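Local coordinates for protein insect group II chitinase (PDB 5Y2A) that probably hydrolyses chitin as the second catalytic domain of an insect group II chitinase, a glycoside hydrolase of family 18, at residues 228-232 / 331-337. Numbering follows the deposited sequence.
With NAG (2-acetamido-2-deoxy-beta-D-glucopyranose), chain C.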
loop_
_atom_site.group_PDB
_atom_site.type_symbol
_atom_site.label_atom_id
_atom_site.label_comp_id
_atom_site.label_asym_id
_atom_site.label_seq_id
_atom_site.Cartn_x
_atom_site.Cartn_y
_atom_site.Cartn_z
ATOM N N VAL A 228 25.846 -12.842 -4.623
ATOM C CA VAL A 228 26.951 -12.973 -3.679
ATOM C C VAL A 228 28.280 -12.917 -4.415
ATOM O O VAL A 228 29.195 -12.181 -4.026
ATOM C CB VAL A 228 26.809 -14.267 -2.856
ATOM C CG1 VAL A 228 28.077 -14.530 -2.050
ATOM C CG2 VAL A 228 25.600 -14.182 -1.925
ATOM N N ASN A 229 28.408 -13.695 -5.491
ATOM C CA ASN A 229 29.655 -13.692 -6.244
ATOM C C ASN A 229 29.912 -12.343 -6.899
ATOM O O ASN A 229 31.070 -11.921 -7.015
ATOM C CB ASN A 229 29.639 -14.818 -7.276
ATOM C CG ASN A 229 29.931 -16.161 -6.654
ATOM O OD1 ASN A 229 31.073 -16.454 -6.303
ATOM N ND2 ASN A 229 28.899 -16.984 -6.497
ATOM N N TYR A 230 28.853 -11.637 -7.301
ATOM C CA TYR A 230 29.042 -10.317 -7.895
ATOM C C TYR A 230 29.617 -9.333 -6.882
ATOM O O TYR A 230 30.538 -8.574 -7.202
ATOM C CB TYR A 230 27.719 -9.795 -8.457
ATOM C CG TYR A 230 27.882 -8.628 -9.406
ATOM C CD1 TYR A 230 28.524 -8.786 -10.632
ATOM C CD2 TYR A 230 27.403 -7.363 -9.071
ATOM C CE1 TYR A 230 28.676 -7.719 -11.503
ATOM C CE2 TYR A 230 27.550 -6.290 -9.938
ATOM C CZ TYR A 230 28.186 -6.476 -11.153
ATOM O OH TYR A 230 28.334 -5.414 -12.017
ATOM N N TRP A 231 29.094 -9.335 -5.652
ATOM C CA TRP A 231 29.660 -8.482 -4.609
ATOM C C TRP A 231 31.118 -8.834 -4.340
ATOM O O TRP A 231 31.963 -7.941 -4.186
ATOM C CB TRP A 231 28.838 -8.597 -3.325
ATOM C CG TRP A 231 27.678 -7.668 -3.314
ATOM C CD1 TRP A 231 26.437 -7.898 -3.831
ATOM C CD2 TRP A 231 27.660 -6.338 -2.799
ATOM N NE1 TRP A 231 25.639 -6.796 -3.645
ATOM C CE2 TRP A 231 26.370 -5.820 -3.024
ATOM C CE3 TRP A 231 28.613 -5.528 -2.172
ATOM C CZ2 TRP A 231 26.009 -4.530 -2.648
ATOM C CZ3 TRP A 231 28.245 -4.252 -1.785
ATOM C CH2 TRP A 231 26.954 -3.766 -2.023
ATOM N N ILE A 232 31.433 -10.129 -4.284
ATOM C CA ILE A 232 32.815 -10.553 -4.074
ATOM C C ILE A 232 33.699 -10.057 -5.213
ATOM O O ILE A 232 34.771 -9.483 -4.989
ATOM C CB ILE A 232 32.894 -12.085 -3.936
ATOM C CG1 ILE A 232 32.122 -12.560 -2.701
ATOM C CG2 ILE A 232 34.354 -12.541 -3.876
ATOM C CD1 ILE A 232 32.021 -14.078 -2.585
ATOM N N TYR A 331 25.240 -22.587 2.504
ATOM C CA TYR A 331 25.958 -21.836 1.477
ATOM C C TYR A 331 26.841 -20.762 2.097
ATOM O O TYR A 331 27.999 -20.584 1.697
ATOM C CB TYR A 331 24.951 -21.213 0.513
ATOM C CG TYR A 331 25.534 -20.312 -0.551
ATOM C CD1 TYR A 331 25.970 -20.831 -1.763
ATOM C CD2 TYR A 331 25.610 -18.940 -0.363
ATOM C CE1 TYR A 331 26.477 -20.007 -2.753
ATOM C CE2 TYR A 331 26.124 -18.108 -1.347
ATOM C CZ TYR A 331 26.554 -18.652 -2.542
ATOM O OH TYR A 331 27.062 -17.840 -3.531
ATOM N N VAL A 332 26.290 -20.009 3.054
ATOM C CA VAL A 332 27.065 -19.003 3.778
ATOM C C VAL A 332 28.294 -19.628 4.425
ATOM O O VAL A 332 29.400 -19.079 4.363
ATOM C CB VAL A 332 26.172 -18.309 4.827
ATOM C CG1 VAL A 332 27.027 -17.617 5.891
ATOM C CG2 VAL A 332 25.235 -17.311 4.138
ATOM N N ARG A 333 28.123 -20.794 5.041
ATOM C CA ARG A 333 29.256 -21.411 5.709
ATOM C C ARG A 333 30.262 -21.957 4.701
ATOM O O ARG A 333 31.476 -21.784 4.878
ATOM C CB ARG A 333 28.767 -22.503 6.655
ATOM C CG ARG A 333 29.814 -22.909 7.642
ATOM C CD ARG A 333 29.207 -23.614 8.816
ATOM N NE ARG A 333 30.253 -24.128 9.687
ATOM C CZ ARG A 333 30.039 -24.600 10.908
ATOM N NH1 ARG A 333 28.810 -24.625 11.403
ATOM N NH2 ARG A 333 31.055 -25.045 11.633
ATOM N N ALA A 334 29.784 -22.584 3.624
ATOM C CA ALA A 334 30.692 -23.125 2.618
ATOM C C ALA A 334 31.488 -22.024 1.930
ATOM O O ALA A 334 32.687 -22.187 1.676
ATOM C CB ALA A 334 29.913 -23.948 1.592
ATOM N N MET A 335 30.828 -20.912 1.595
ATOM C CA MET A 335 31.462 -19.743 0.995
ATOM C C MET A 335 32.264 -18.919 1.992
ATOM O O MET A 335 32.911 -17.947 1.579
ATOM C CB MET A 335 30.394 -18.856 0.340
ATOM C CG MET A 335 29.759 -19.437 -0.910
ATOM S SD MET A 335 30.811 -19.276 -2.364
ATOM C CE MET A 335 30.665 -17.521 -2.654
ATOM N N GLU A 336 32.215 -19.260 3.281
ATOM C CA GLU A 336 32.945 -18.538 4.326
ATOM C C GLU A 336 32.564 -17.056 4.358
ATOM O O GLU A 336 33.416 -16.166 4.419
ATOM C CB GLU A 336 34.457 -18.725 4.155
ATOM C CG GLU A 336 34.871 -20.195 4.139
ATOM C CD GLU A 336 36.351 -20.395 3.868
ATOM O OE1 GLU A 336 37.004 -21.115 4.649
ATOM O OE2 GLU A 336 36.857 -19.843 2.866
ATOM N N LEU A 337 31.260 -16.797 4.350
ATOM C CA LEU A 337 30.748 -15.436 4.361
ATOM C C LEU A 337 30.600 -14.967 5.808
ATOM O O LEU A 337 30.990 -15.662 6.747
ATOM C CB LEU A 337 29.428 -15.364 3.595
ATOM C CG LEU A 337 29.500 -15.897 2.161
ATOM C CD1 LEU A 337 28.141 -15.801 1.473
ATOM C CD2 LEU A 337 30.569 -15.156 1.363
HETATM C C1 NAG C . 27.403 -19.936 -8.416
HETATM C C2 NAG C . 27.355 -21.252 -9.180
HETATM C C3 NAG C . 28.756 -21.640 -9.660
HETATM C C4 NAG C . 29.428 -20.494 -10.411
HETATM C C5 NAG C . 29.332 -19.201 -9.606
HETATM C C6 NAG C . 29.832 -17.989 -10.362
HETATM C C7 NAG C . 25.758 -23.070 -8.779
HETATM C C8 NAG C . 25.341 -24.175 -7.856
HETATM N N2 NAG C . 26.793 -22.324 -8.375
HETATM O O3 NAG C . 28.632 -22.792 -10.487
HETATM O O4 NAG C . 30.825 -20.739 -10.544
HETATM O O5 NAG C . 27.972 -18.935 -9.235
HETATM O O6 NAG C . 28.971 -17.651 -11.441
HETATM O O7 NAG C . 25.177 -22.853 -9.835
#
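In the helical layer around the TIM barrel of this family 18 hydrolase, V228 of helix 224-233 meets Y331 of helix 322-334 and, further along the chain, M335 and L337, a worked example of neighbouring barrel elements joined through side chains alone. V228 CG1 reaches L337 CD1 at 3.7 Å, while V228 CG2 sits at the edge of the Y331 ring, near its plane, 4.0 Å from Y331 CE2. With CG anti to the backbone N (chi1 175°), Y331 sends its ring across to V228, and its OH is hydrogen-bonded to N225. M335 lays its CG over one face of that ring, 3.7 Å above the plane and offset toward the rim. Bends at chi2 and chi3 then bring M335 CE to I232 CD1 at 3.7 Å and close to N229 OD1. A Schellman motif with positive phi at E336 turns the chain, and L337 joins V228 on V243 of strand 241-254. N229 ND2 is hydrogen-bonded to N225 O and lies 3.5 Å from NAG O5 of the glycan, which is probably N-linked to N225. Cutting N229 back to an alanine would probably leave N225 O without this donor and open a gap between the sugar and the M335 methyl. Methyl groups of V228, I232, M335 and L337 thus form an apolar seam, while the polar ends of N229 and Y331 are both tied to N225, beside the glycan.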